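Endo-1,3-beta-glucanase (Streptomyces sioyaensis, PDB 3DGT) probably hydrolyses internal linkages in 1,3-beta-glucans, this chain being the family 16 glycoside hydrolase catalytic domain of a longer protein. Local coordinates at residues A[15-20]-A[266-271]; A[66-71]-A[238-243]; A[102-107]-A[121-126]; A[28-33]-A[83-88]; A[21-26]-A[60-65]. One frame throughout, in Å; residues are numbered along the deposited sequence.

Contact 1: residues A[15-20]-A[266-271]. With MG (magnesium ion), chain B.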
# COMPACT_ATOMS: atom_id res chain seq x y z
N ASP A 15 -14.63 -0.40 1.56
CA ASP A 15 -14.97 0.69 0.65
C ASP A 15 -14.78 0.15 -0.75
O ASP A 15 -13.65 -0.19 -1.14
CB ASP A 15 -14.11 1.93 0.86
CG ASP A 15 -14.66 3.16 0.16
OD1 ASP A 15 -15.44 3.02 -0.81
OD2 ASP A 15 -14.32 4.28 0.60
N ASP A 16 -15.89 0.04 -1.47
CA ASP A 16 -15.88 -0.47 -2.83
C ASP A 16 -15.89 0.64 -3.89
O ASP A 16 -16.00 0.35 -5.09
CB ASP A 16 -17.04 -1.46 -3.04
CG ASP A 16 -16.60 -2.74 -3.73
OD1 ASP A 16 -15.89 -2.64 -4.74
OD2 ASP A 16 -16.98 -3.85 -3.27
N PHE A 17 -15.74 1.89 -3.45
CA PHE A 17 -15.49 3.02 -4.36
C PHE A 17 -16.57 3.19 -5.43
O PHE A 17 -16.28 3.57 -6.57
CB PHE A 17 -14.08 2.92 -4.97
CG PHE A 17 -12.98 2.96 -3.95
CD1 PHE A 17 -12.78 4.10 -3.18
CD2 PHE A 17 -12.12 1.88 -3.78
CE1 PHE A 17 -11.76 4.15 -2.24
CE2 PHE A 17 -11.09 1.92 -2.84
CZ PHE A 17 -10.91 3.07 -2.06
N ASP A 18 -17.81 2.92 -5.05
CA ASP A 18 -18.94 3.16 -5.93
C ASP A 18 -19.33 4.63 -5.85
O ASP A 18 -19.14 5.29 -4.83
CB ASP A 18 -20.12 2.24 -5.56
CG ASP A 18 -19.78 0.77 -5.74
OD1 ASP A 18 -19.23 0.41 -6.82
OD2 ASP A 18 -20.04 -0.02 -4.80
N GLY A 19 -19.87 5.13 -6.95
CA GLY A 19 -20.22 6.55 -7.08
C GLY A 19 -19.91 7.05 -8.48
O GLY A 19 -19.28 6.34 -9.27
N ALA A 20 -20.36 8.26 -8.79
CA ALA A 20 -20.30 8.76 -10.16
C ALA A 20 -18.88 9.05 -10.64
O ALA A 20 -18.00 9.41 -9.86
CB ALA A 20 -21.18 10.00 -10.30
N MET A 266 -3.58 4.10 -11.05
CA MET A 266 -3.85 2.87 -10.32
C MET A 266 -5.36 2.83 -10.15
O MET A 266 -5.98 3.82 -9.74
CB MET A 266 -3.16 2.86 -8.97
CG MET A 266 -3.48 1.59 -8.17
SD MET A 266 -2.42 1.36 -6.72
CE MET A 266 -2.92 2.74 -5.70
N VAL A 267 -5.96 1.69 -10.50
CA VAL A 267 -7.41 1.52 -10.51
C VAL A 267 -7.77 0.55 -9.40
O VAL A 267 -7.44 -0.63 -9.49
CB VAL A 267 -7.89 0.98 -11.87
CG1 VAL A 267 -9.41 0.91 -11.90
CG2 VAL A 267 -7.40 1.86 -13.02
N VAL A 268 -8.45 1.03 -8.35
CA VAL A 268 -8.71 0.22 -7.16
C VAL A 268 -10.20 -0.06 -7.02
O VAL A 268 -10.99 0.84 -6.76
CB VAL A 268 -8.20 0.93 -5.88
CG1 VAL A 268 -8.31 -0.00 -4.66
CG2 VAL A 268 -6.74 1.41 -6.07
N ASP A 269 -10.59 -1.33 -7.18
CA ASP A 269 -11.99 -1.72 -7.02
C ASP A 269 -12.46 -1.61 -5.57
O ASP A 269 -13.55 -1.09 -5.30
CB ASP A 269 -12.18 -3.14 -7.55
CG ASP A 269 -13.63 -3.60 -7.54
OD1 ASP A 269 -14.57 -2.80 -7.33
OD2 ASP A 269 -13.83 -4.82 -7.76
N TYR A 270 -11.65 -2.07 -4.64
CA TYR A 270 -12.02 -2.00 -3.24
C TYR A 270 -10.82 -2.16 -2.33
O TYR A 270 -9.77 -2.65 -2.74
CB TYR A 270 -13.08 -3.07 -2.90
CG TYR A 270 -12.60 -4.50 -2.99
CD1 TYR A 270 -11.91 -5.10 -1.92
CD2 TYR A 270 -12.83 -5.26 -4.14
CE1 TYR A 270 -11.48 -6.42 -2.00
CE2 TYR A 270 -12.39 -6.59 -4.22
CZ TYR A 270 -11.71 -7.15 -3.15
OH TYR A 270 -11.28 -8.46 -3.23
N VAL A 271 -11.01 -1.73 -1.09
CA VAL A 271 -10.17 -2.10 0.05
C VAL A 271 -11.11 -2.73 1.07
O VAL A 271 -12.17 -2.18 1.36
CB VAL A 271 -9.43 -0.89 0.66
CG1 VAL A 271 -8.75 -1.27 1.98
CG2 VAL A 271 -8.41 -0.33 -0.33
MG MG B . -15.41 -1.28 -6.24
O HOH W 1 -17.32 -1.55 -6.97

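Contact 2: residues A[66-71]-A[238-243]. With MG (magnesium ion), chain B.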
# COMPACT_ATOMS: atom_id res chain seq x y z
N GLY A 66 -17.12 1.64 -10.18
CA GLY A 66 -16.80 0.94 -8.93
C GLY A 66 -15.35 0.99 -8.52
O GLY A 66 -14.91 0.19 -7.69
N ASP A 67 -14.58 1.92 -9.09
CA ASP A 67 -13.16 2.00 -8.79
C ASP A 67 -12.69 3.39 -8.43
O ASP A 67 -13.18 4.40 -8.96
CB ASP A 67 -12.29 1.54 -9.97
CG ASP A 67 -12.80 0.27 -10.61
OD1 ASP A 67 -12.80 -0.77 -9.95
OD2 ASP A 67 -13.14 0.33 -11.82
N LEU A 68 -11.72 3.42 -7.52
CA LEU A 68 -10.91 4.60 -7.27
C LEU A 68 -9.83 4.71 -8.34
O LEU A 68 -9.25 3.69 -8.74
CB LEU A 68 -10.23 4.46 -5.90
CG LEU A 68 -9.17 5.49 -5.52
CD1 LEU A 68 -9.81 6.82 -5.20
CD2 LEU A 68 -8.40 4.98 -4.32
N LEU A 69 -9.56 5.93 -8.80
CA LEU A 69 -8.43 6.22 -9.67
C LEU A 69 -7.44 7.11 -8.94
O LEU A 69 -7.80 8.20 -8.47
CB LEU A 69 -8.88 6.95 -10.95
CG LEU A 69 -9.96 6.30 -11.81
CD1 LEU A 69 -10.35 7.28 -12.90
CD2 LEU A 69 -9.47 4.99 -12.40
N ILE A 70 -6.19 6.66 -8.83
CA ILE A 70 -5.13 7.55 -8.39
C ILE A 70 -4.22 7.78 -9.58
O ILE A 70 -3.58 6.85 -10.07
CB ILE A 70 -4.34 7.03 -7.15
CG1 ILE A 70 -5.27 6.90 -5.94
CG2 ILE A 70 -3.19 7.98 -6.85
CD1 ILE A 70 -4.61 6.27 -4.70
N THR A 71 -4.20 9.02 -10.08
CA THR A 71 -3.53 9.33 -11.34
C THR A 71 -2.40 10.34 -11.21
O THR A 71 -2.66 11.50 -10.89
CB THR A 71 -4.54 9.90 -12.37
OG1 THR A 71 -5.72 9.09 -12.39
CG2 THR A 71 -3.93 9.86 -13.74
N VAL A 238 -4.49 2.05 6.72
CA VAL A 238 -4.23 1.60 5.35
C VAL A 238 -3.95 2.81 4.47
O VAL A 238 -4.59 3.85 4.64
CB VAL A 238 -5.44 0.80 4.80
CG1 VAL A 238 -5.27 0.49 3.30
CG2 VAL A 238 -5.64 -0.49 5.61
N ILE A 239 -3.00 2.67 3.55
CA ILE A 239 -2.62 3.75 2.64
C ILE A 239 -2.67 3.26 1.19
O ILE A 239 -2.26 2.13 0.90
CB ILE A 239 -1.19 4.29 2.95
CG1 ILE A 239 -1.03 4.69 4.43
CG2 ILE A 239 -0.83 5.47 2.05
CD1 ILE A 239 -0.43 3.59 5.30
N LEU A 240 -3.19 4.09 0.29
CA LEU A 240 -3.12 3.88 -1.16
C LEU A 240 -2.43 5.10 -1.78
O LEU A 240 -2.79 6.23 -1.47
CB LEU A 240 -4.52 3.75 -1.77
CG LEU A 240 -5.30 2.48 -1.43
CD1 LEU A 240 -6.76 2.70 -1.77
CD2 LEU A 240 -4.76 1.29 -2.19
N ASN A 241 -1.46 4.87 -2.65
CA ASN A 241 -0.79 5.98 -3.33
C ASN A 241 -0.15 5.57 -4.63
O ASN A 241 0.06 4.39 -4.89
CB ASN A 241 0.28 6.61 -2.42
CG ASN A 241 1.41 5.65 -2.10
OD1 ASN A 241 1.28 4.78 -1.24
ND2 ASN A 241 2.53 5.81 -2.79
N VAL A 242 0.18 6.57 -5.45
CA VAL A 242 1.15 6.36 -6.52
C VAL A 242 2.24 7.42 -6.37
O VAL A 242 2.05 8.59 -6.67
CB VAL A 242 0.53 6.37 -7.94
CG1 VAL A 242 1.61 6.03 -8.96
CG2 VAL A 242 -0.65 5.38 -8.05
N ALA A 243 3.39 6.99 -5.86
CA ALA A 243 4.55 7.87 -5.80
C ALA A 243 5.17 7.99 -7.19
O ALA A 243 4.97 7.12 -8.03
CB ALA A 243 5.57 7.33 -4.78
MG MG B . -15.41 -1.28 -6.24
O HOH W 1 -17.32 -1.55 -6.97

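Contact 3: residues A[102-107]-A[121-126]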
# COMPACT_ATOMS: atom_id res chain seq x y z
N VAL A 102 -6.42 -8.04 5.21
CA VAL A 102 -6.52 -6.71 4.60
C VAL A 102 -6.24 -6.89 3.12
O VAL A 102 -5.21 -7.45 2.76
CB VAL A 102 -5.53 -5.72 5.26
CG1 VAL A 102 -5.64 -4.33 4.62
CG2 VAL A 102 -5.80 -5.64 6.77
N GLU A 103 -7.17 -6.44 2.29
CA GLU A 103 -7.15 -6.80 0.87
C GLU A 103 -7.57 -5.65 -0.01
O GLU A 103 -8.47 -4.90 0.33
CB GLU A 103 -8.12 -7.97 0.64
CG GLU A 103 -8.20 -8.48 -0.77
CD GLU A 103 -8.94 -9.80 -0.84
OE1 GLU A 103 -8.36 -10.82 -0.42
OE2 GLU A 103 -10.12 -9.81 -1.28
N ALA A 104 -6.91 -5.53 -1.15
CA ALA A 104 -7.36 -4.62 -2.20
C ALA A 104 -7.33 -5.32 -3.53
O ALA A 104 -6.45 -6.13 -3.79
CB ALA A 104 -6.50 -3.36 -2.26
N ARG A 105 -8.31 -5.02 -4.37
CA ARG A 105 -8.32 -5.51 -5.73
C ARG A 105 -8.04 -4.30 -6.60
O ARG A 105 -8.76 -3.30 -6.52
CB ARG A 105 -9.65 -6.17 -6.08
CG ARG A 105 -9.76 -6.65 -7.51
CD ARG A 105 -11.02 -7.48 -7.70
NE ARG A 105 -11.10 -8.07 -9.04
CZ ARG A 105 -11.89 -7.65 -10.02
NH1 ARG A 105 -12.72 -6.62 -9.84
NH2 ARG A 105 -11.86 -8.27 -11.19
N LEU A 106 -6.97 -4.38 -7.38
CA LEU A 106 -6.49 -3.22 -8.12
C LEU A 106 -5.74 -3.60 -9.39
O LEU A 106 -5.19 -4.71 -9.51
CB LEU A 106 -5.62 -2.32 -7.22
CG LEU A 106 -4.31 -2.91 -6.67
CD1 LEU A 106 -3.15 -2.69 -7.65
CD2 LEU A 106 -3.97 -2.32 -5.30
N GLN A 107 -5.71 -2.64 -10.32
CA GLN A 107 -4.88 -2.70 -11.51
C GLN A 107 -3.76 -1.70 -11.30
O GLN A 107 -4.00 -0.53 -11.02
CB GLN A 107 -5.69 -2.28 -12.74
CG GLN A 107 -4.89 -2.28 -14.04
CD GLN A 107 -5.68 -1.73 -15.21
OE1 GLN A 107 -6.72 -1.10 -15.04
NE2 GLN A 107 -5.18 -1.97 -16.42
N PRO A 121 3.33 2.67 -7.55
CA PRO A 121 2.07 2.43 -6.85
C PRO A 121 2.29 1.61 -5.58
O PRO A 121 3.24 0.81 -5.49
CB PRO A 121 1.27 1.61 -7.86
CG PRO A 121 2.32 0.87 -8.64
CD PRO A 121 3.43 1.88 -8.79
N ALA A 122 1.43 1.81 -4.60
CA ALA A 122 1.54 1.09 -3.33
C ALA A 122 0.20 0.98 -2.62
O ALA A 122 -0.66 1.88 -2.70
CB ALA A 122 2.58 1.73 -2.42
N PHE A 123 0.03 -0.14 -1.92
CA PHE A 123 -1.11 -0.41 -1.05
C PHE A 123 -0.51 -1.02 0.19
O PHE A 123 0.11 -2.08 0.13
CB PHE A 123 -2.06 -1.40 -1.75
CG PHE A 123 -3.01 -2.13 -0.83
CD1 PHE A 123 -3.84 -1.45 0.06
CD2 PHE A 123 -3.11 -3.52 -0.90
CE1 PHE A 123 -4.72 -2.14 0.88
CE2 PHE A 123 -4.00 -4.21 -0.09
CZ PHE A 123 -4.80 -3.52 0.81
N TRP A 124 -0.63 -0.34 1.31
CA TRP A 124 0.17 -0.69 2.46
C TRP A 124 -0.46 -0.27 3.79
O TRP A 124 -1.53 0.35 3.82
CB TRP A 124 1.61 -0.15 2.29
CG TRP A 124 1.72 1.34 2.04
CD1 TRP A 124 1.29 2.04 0.95
CD2 TRP A 124 2.35 2.30 2.90
NE1 TRP A 124 1.58 3.38 1.09
CE2 TRP A 124 2.25 3.56 2.27
CE3 TRP A 124 2.98 2.21 4.15
CZ2 TRP A 124 2.76 4.74 2.86
CZ3 TRP A 124 3.50 3.37 4.73
CH2 TRP A 124 3.38 4.62 4.08
N MET A 125 0.20 -0.67 4.87
CA MET A 125 -0.31 -0.41 6.22
C MET A 125 0.82 0.13 7.08
O MET A 125 1.96 -0.31 6.95
CB MET A 125 -0.82 -1.70 6.86
CG MET A 125 -2.02 -2.32 6.16
SD MET A 125 -2.36 -4.00 6.73
CE MET A 125 -2.91 -3.77 8.43
N LEU A 126 0.47 1.05 7.97
CA LEU A 126 1.43 1.63 8.90
C LEU A 126 0.86 1.58 10.32
O LEU A 126 -0.34 1.78 10.51
CB LEU A 126 1.74 3.06 8.46
CG LEU A 126 3.00 3.80 8.89
CD1 LEU A 126 4.25 2.93 8.83
CD2 LEU A 126 3.14 5.03 8.00

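Contact 4: residues A[28-33]-A[83-88]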
# COMPACT_ATOMS: atom_id res chain seq x y z
N ALA A 28 -15.49 10.04 4.88
CA ALA A 28 -15.77 9.37 6.15
C ALA A 28 -14.78 8.22 6.34
O ALA A 28 -14.47 7.85 7.48
CB ALA A 28 -17.19 8.86 6.22
N ASN A 29 -14.28 7.66 5.23
CA ASN A 29 -13.37 6.52 5.26
C ASN A 29 -11.92 6.88 5.03
O ASN A 29 -11.03 6.15 5.47
CB ASN A 29 -13.76 5.51 4.17
CG ASN A 29 -15.04 4.78 4.47
OD1 ASN A 29 -15.49 4.70 5.62
ND2 ASN A 29 -15.64 4.23 3.44
N TRP A 30 -11.67 7.98 4.31
CA TRP A 30 -10.33 8.33 3.84
C TRP A 30 -9.96 9.76 4.15
O TRP A 30 -10.79 10.66 4.10
CB TRP A 30 -10.24 8.12 2.32
CG TRP A 30 -10.53 6.72 1.92
CD1 TRP A 30 -11.72 6.22 1.52
CD2 TRP A 30 -9.61 5.62 1.94
NE1 TRP A 30 -11.61 4.86 1.28
CE2 TRP A 30 -10.32 4.47 1.52
CE3 TRP A 30 -8.25 5.49 2.25
CZ2 TRP A 30 -9.72 3.22 1.41
CZ3 TRP A 30 -7.65 4.24 2.14
CH2 TRP A 30 -8.38 3.12 1.73
N GLN A 31 -8.69 9.95 4.48
CA GLN A 31 -8.11 11.28 4.57
C GLN A 31 -6.98 11.47 3.56
O GLN A 31 -6.29 10.52 3.21
CB GLN A 31 -7.64 11.60 5.99
CG GLN A 31 -6.74 10.57 6.64
CD GLN A 31 -6.62 10.81 8.13
OE1 GLN A 31 -7.62 10.79 8.86
NE2 GLN A 31 -5.41 11.08 8.57
N PHE A 32 -6.81 12.70 3.10
CA PHE A 32 -5.80 13.01 2.10
C PHE A 32 -4.46 13.40 2.72
O PHE A 32 -4.41 14.21 3.65
CB PHE A 32 -6.25 14.19 1.24
CG PHE A 32 -7.45 13.91 0.39
CD1 PHE A 32 -7.31 13.30 -0.85
CD2 PHE A 32 -8.73 14.26 0.83
CE1 PHE A 32 -8.41 13.04 -1.65
CE2 PHE A 32 -9.84 14.00 0.03
CZ PHE A 32 -9.68 13.39 -1.21
N ASP A 33 -3.39 12.83 2.18
CA ASP A 33 -2.04 13.32 2.46
C ASP A 33 -1.71 14.29 1.33
O ASP A 33 -2.01 14.00 0.17
CB ASP A 33 -1.03 12.17 2.48
CG ASP A 33 -1.23 11.23 3.65
OD1 ASP A 33 -1.86 11.62 4.65
OD2 ASP A 33 -0.72 10.09 3.59
N GLY A 83 -1.69 11.18 -5.91
CA GLY A 83 -2.59 11.01 -4.77
C GLY A 83 -2.03 10.03 -3.76
O GLY A 83 -1.30 9.09 -4.11
N ARG A 84 -2.39 10.27 -2.51
CA ARG A 84 -2.00 9.45 -1.35
C ARG A 84 -3.08 9.60 -0.30
O ARG A 84 -3.21 10.66 0.32
CB ARG A 84 -0.65 9.91 -0.79
CG ARG A 84 -0.14 9.11 0.40
CD ARG A 84 1.23 9.61 0.83
NE ARG A 84 1.65 9.09 2.13
CZ ARG A 84 2.84 8.54 2.39
NH1 ARG A 84 3.76 8.42 1.43
NH2 ARG A 84 3.11 8.11 3.62
N ILE A 85 -3.89 8.56 -0.14
CA ILE A 85 -4.98 8.59 0.82
C ILE A 85 -4.79 7.53 1.89
O ILE A 85 -4.21 6.48 1.62
CB ILE A 85 -6.37 8.48 0.16
CG1 ILE A 85 -6.57 7.14 -0.56
CG2 ILE A 85 -6.59 9.67 -0.79
CD1 ILE A 85 -8.00 6.95 -1.06
N GLU A 86 -5.24 7.84 3.11
CA GLU A 86 -5.16 6.90 4.24
C GLU A 86 -6.51 6.72 4.89
O GLU A 86 -7.33 7.63 4.92
CB GLU A 86 -4.19 7.41 5.32
CG GLU A 86 -2.88 7.94 4.79
CD GLU A 86 -1.90 8.31 5.88
OE1 GLU A 86 -2.21 8.17 7.09
OE2 GLU A 86 -0.81 8.76 5.52
N THR A 87 -6.74 5.55 5.47
CA THR A 87 -7.99 5.35 6.19
C THR A 87 -8.05 6.30 7.37
O THR A 87 -7.04 6.56 8.05
CB THR A 87 -8.19 3.89 6.66
OG1 THR A 87 -7.03 3.45 7.39
CG2 THR A 87 -8.44 2.98 5.46
N THR A 88 -9.24 6.85 7.62
CA THR A 88 -9.47 7.58 8.85
C THR A 88 -9.25 6.65 10.04
O THR A 88 -8.71 7.07 11.07
CB THR A 88 -10.89 8.14 8.89
OG1 THR A 88 -11.81 7.10 8.56
CG2 THR A 88 -11.05 9.24 7.86
O HOH W 2 -3.67 12.77 -1.84

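Contact 5: residues A[21-26]-A[60-65]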
# COMPACT_ATOMS: atom_id res chain seq x y z
N ALA A 21 -18.67 8.88 -11.94
CA ALA A 21 -17.39 9.19 -12.56
C ALA A 21 -16.95 10.63 -12.26
O ALA A 21 -17.73 11.57 -12.40
CB ALA A 21 -17.46 8.97 -14.06
N GLY A 22 -15.70 10.76 -11.83
CA GLY A 22 -15.08 12.06 -11.60
C GLY A 22 -15.39 12.63 -10.23
O GLY A 22 -14.92 13.73 -9.91
N SER A 23 -16.18 11.90 -9.45
CA SER A 23 -16.56 12.36 -8.11
C SER A 23 -15.48 12.08 -7.08
O SER A 23 -14.54 11.31 -7.31
CB SER A 23 -17.91 11.78 -7.67
OG SER A 23 -17.84 10.40 -7.38
N SER A 24 -15.66 12.71 -5.92
CA SER A 24 -14.69 12.63 -4.86
C SER A 24 -14.84 11.37 -4.00
O SER A 24 -15.92 10.81 -3.90
CB SER A 24 -14.76 13.91 -4.00
OG SER A 24 -15.99 14.01 -3.27
N VAL A 25 -13.73 10.95 -3.39
CA VAL A 25 -13.69 9.80 -2.48
C VAL A 25 -14.49 10.05 -1.18
O VAL A 25 -14.68 11.20 -0.78
CB VAL A 25 -12.21 9.40 -2.20
CG1 VAL A 25 -11.52 10.39 -1.25
CG2 VAL A 25 -12.09 7.99 -1.69
N ASN A 26 -14.96 8.97 -0.55
CA ASN A 26 -15.70 9.07 0.72
C ASN A 26 -14.76 9.40 1.87
O ASN A 26 -14.04 8.54 2.38
CB ASN A 26 -16.44 7.76 1.02
CG ASN A 26 -17.39 7.86 2.22
OD1 ASN A 26 -17.41 8.86 2.94
ND2 ASN A 26 -18.19 6.82 2.42
N VAL A 60 -7.10 12.09 -7.50
CA VAL A 60 -7.87 11.11 -6.72
C VAL A 60 -9.35 11.25 -7.06
O VAL A 60 -9.95 12.27 -6.73
CB VAL A 60 -7.68 11.31 -5.19
CG1 VAL A 60 -8.47 10.26 -4.39
CG2 VAL A 60 -6.20 11.27 -4.80
N SER A 61 -9.93 10.26 -7.73
CA SER A 61 -11.33 10.36 -8.13
C SER A 61 -11.92 8.97 -8.32
O SER A 61 -11.20 7.97 -8.27
CB SER A 61 -11.47 11.17 -9.42
OG SER A 61 -11.05 10.41 -10.54
N LEU A 62 -13.24 8.89 -8.52
CA LEU A 62 -13.87 7.63 -8.89
C LEU A 62 -14.04 7.54 -10.39
O LEU A 62 -14.17 8.56 -11.08
CB LEU A 62 -15.23 7.49 -8.20
CG LEU A 62 -15.30 7.69 -6.69
CD1 LEU A 62 -16.70 7.43 -6.21
CD2 LEU A 62 -14.32 6.77 -5.95
N ASP A 63 -14.06 6.31 -10.91
CA ASP A 63 -14.27 6.12 -12.36
C ASP A 63 -15.73 5.94 -12.79
O ASP A 63 -16.02 5.89 -13.99
CB ASP A 63 -13.36 5.02 -12.93
CG ASP A 63 -13.71 3.60 -12.45
OD1 ASP A 63 -14.66 3.41 -11.68
OD2 ASP A 63 -13.00 2.66 -12.88
N GLY A 64 -16.62 5.82 -11.81
CA GLY A 64 -18.04 5.60 -12.09
C GLY A 64 -18.41 4.15 -12.30
O GLY A 64 -19.58 3.82 -12.51
N ASN A 65 -17.40 3.28 -12.27
CA ASN A 65 -17.60 1.85 -12.53
C ASN A 65 -17.23 1.00 -11.34
O ASN A 65 -17.07 -0.21 -11.46
CB ASN A 65 -16.82 1.41 -13.77
CG ASN A 65 -17.27 2.14 -15.03
OD1 ASN A 65 -18.42 2.54 -15.15
ND2 ASN A 65 -16.35 2.32 -15.98
O HOH W 3 -11.40 12.54 -4.23

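Contact 1: residues A[15-20]-A[266-271]
Asp-16 and Asp-269 meet through a magnesium ion that each chelates twice, once by its backbone O and once by OD1. Asp-16 O and Asp-16 OD1 both lie 2.1 Å from the metal. This shared ligation explains why Asp-16 O comes within 2.8 Å of Asp-269 O, a spacing of two acceptors that the cation between them makes tolerable. Gly-66 O and a water complete six ligands in an octahedron: Asp-16 O stands opposite Asp-269 OD1, and the water opposite Asp-269 O. Asp-18 OD1 accepts a bond from that water, an outer-sphere grip on the site. The second oxygens of the two carboxylates are held from elsewhere: Asp-16 OD2 by Ala-2 N, Asp-269 OD2 by Ser-1 N and by a salt bridge to Arg-105. The site thus joins the loop after strand 9-15 to strand 266-276 of the family 16 beta-sandwich. Before the loop departs, Asp-15 and Val-271 form an antiparallel hydrogen-bonded pair, Asp-15 N to Val-271 O being 3.0 Å. Asp-15 OD1 then accepts from Phe-17 N at 2.9 Å, an Asx turn at the point where the chain leaves the strand. Phe-17, with CG anti to its carbonyl carbon (chi1 -61°), sends its ring back to the strand. Its CE2 rests 3.8 Å from Val-268 CG1, while Asp-269 O sits at the ring edge, 3.6 Å from Phe-17 CD2.

Contact 2: residues A[66-71]-A[238-243]
Ile-70 pushes its CD1 methyl into a hollow over the backbone at Leu-240 and Asn-241, where two layers of the family 16 beta-sandwich face each other. The evidence for facing rather than pairing is geometric: the axes of strands 68-70 and 238-243 pass 8.1 Å apart at 39°, and no hydrogen bond links them. The floor of the hollow is backbone, with Ile-70 CD1 3.7 Å from Leu-240 O and 4.0 Å from Asn-241 N; one wall is Leu-240 CB. The second branch of the isoleucine works separately. With CG2 anti to the backbone N and CG1 beside it (chi1 -63°), the side chain forks, and CG2 lies alongside Val-242 CG2, each side chain reaching past the other's tip. Leu-68 passes Leu-240 in the same way. Strand 80-87 borders both strands in the hydrogen-bonded pairing. Just before this apolar row, Gly-66 turns its carbonyl to the magnesium ion. At the end of the row nearer the metal, methyl meets methyl: Leu-68 CD2 lies 3.8 Å from Leu-240 CD1.

Contact 3: residues A[102-107]-A[121-126]
Ala-104 sets its CB methyl over the centre of the Phe-123 ring, a CH-pi contact with CB 3.5 Å from the centroid of that ring and 14° off its normal. The methyl reaches CE2 of Phe-123 at 3.4 Å, and the backbone N of Ala-104 lies equally near this carbon. Phe-123 can bridge the gap because CG is anti to the backbone N (chi1 160°), which carries the ring across to the opposing strand. On one side of this overlap Val-102 CG1 approaches Phe-123 CZ obliquely at 4.0 Å; on the other, Leu-106 CD2 comes to 4.1 Å from Phe-123 CB. Met-125 bends at its last torsion and lays SD 3.8 Å from Val-102 CG2, its CE beside the same methyl. Strands 102-107 and 121-126 run antiparallel at 168°, yet their axes are 8.6 Å apart, so they are opposed across the beta-sandwich core. Each finds its hydrogen-bonded neighbours elsewhere: strand 99-107 pairs with 191-198 and 266-276, strand 119-127 with 236-244 and 142-144. With side-chain carbon and sulfur touching and no hydrogen bond crossing, the two layers probably cohere by dispersion and close fit, while the bonds that pair each strand are made within its own layer.

Contact 4: residues A[28-33]-A[83-88]
Gln-31 and Glu-86 exchange two backbone hydrogen bonds, Gln-31 N to Glu-86 O at 2.7 Å and Glu-86 N to Gln-31 O at 2.9 Å. Asp-33 N adds a third by donating to Arg-84 O. At the other end Thr-88 extends the pairing with two donors: its N meets Asn-29 O at 2.9 Å from above the carbonyl plane, and its OG1 binds Ala-28 O. Water 2 accepts from Arg-84 N and may also donate to Asp-33 O, where other acceptors compete for its protons.

Apolar contacts lie on the face of Phe-32 and Ile-85, where Ile-85 CG2 is 3.7 Å from Phe-32 CD1. The Trp-30 six-membered ring has CH-pi contacts on both faces: Ile-85 CD1 is 4.0 Å from its centroid, and Thr-87 CG2 covers the opposite face at 3.9 Å. The indole NE1 is bound by Asp-15 OD2. By its backbone bonds the short strand 30-32 adds antiparallel to strand 80-87 of the family 16 beta-sandwich.

Charged groups gather on the Glu-86 face. Arg-84, extended from CG to NE, brings NE edge-on to Asp-33 OD2 at 3.0 Å in a salt bridge, though the place of that oxygen is doubtful because it crowds Glu-86. Glu-86 has further partners: OE1 in a salt bridge with Arg-131, OE2 with Tyr-38 OH, which also bonds to Arg-84 NH2.

Contact 5: residues A[21-26]-A[60-65]
Peptide groups are the flat groups that meet between Gly-22, Ser-23 and Leu-62, neither segment having an aromatic ring. Gly-22 N donates to Leu-62 O at 2.8 Å, coming in 28° out of that carbonyl plane, whereas Leu-62 N reaches Ser-23 O at 3.0 Å within the carbonyl plane. Leu-62 is thus gripped through both its N-H and its C=O. A further flat group, the Asp-63 carboxylate, is approached from above: Asn-65 N, two residues on, bonds to Asp-63 OD1 at 2.8 Å, an Asx turn, from 50° out of the carboxylate plane. The same OD1 takes a bond from Asp-67 N and so holds the bend that leads on to the metal-binding Gly-66.

These bonds lay the loop 21-26 along strand 60-62, at the margin of the family 16 beta-sandwich, with strand 68-74 hydrogen-bonded to 60-62 in turn through Ser-61 and Leu-69. Farther along, direct pairing gives way to a water bridge, water 3 standing 2.9 Å from both Val-25 N and Val-60 O. Leu-62 buries the most surface here; its CG anti to the carbonyl carbon (chi1 -52°), it brings CD1 to 3.4 Å from Ser-23 OG, whose hydrogen-bonding partner is Ala-20 O. Val-25 CG1 lies 4.4 Å from Val-60 CG1, a loose touch. At the far end Ala-21 CB sits 3.4 Å from Asp-63 O.

Contacts 2 and 3 belong to the core: facing strands touch through apolar side chains, with one sulfur in contact 3, and no hydrogen bond crosses. Strands 236-244 and 119-127 pair with each other, so the two contacts share a layer. Contact 1, also buried but with its centre about 15 Å from the centre of the chain, relies on metal ligation, and the same magnesium draws in Gly-66 of contact 2. Contacts 4 and 5 are only partly buried; both use backbone bonds and a water, but contact 4 adds a salt bridge and CH-pi packing on Trp-30. Strand 266-276 connects contact 1 with strands of contacts 2 and 3, whereas strand 80-87 connects contact 4 with contact 2.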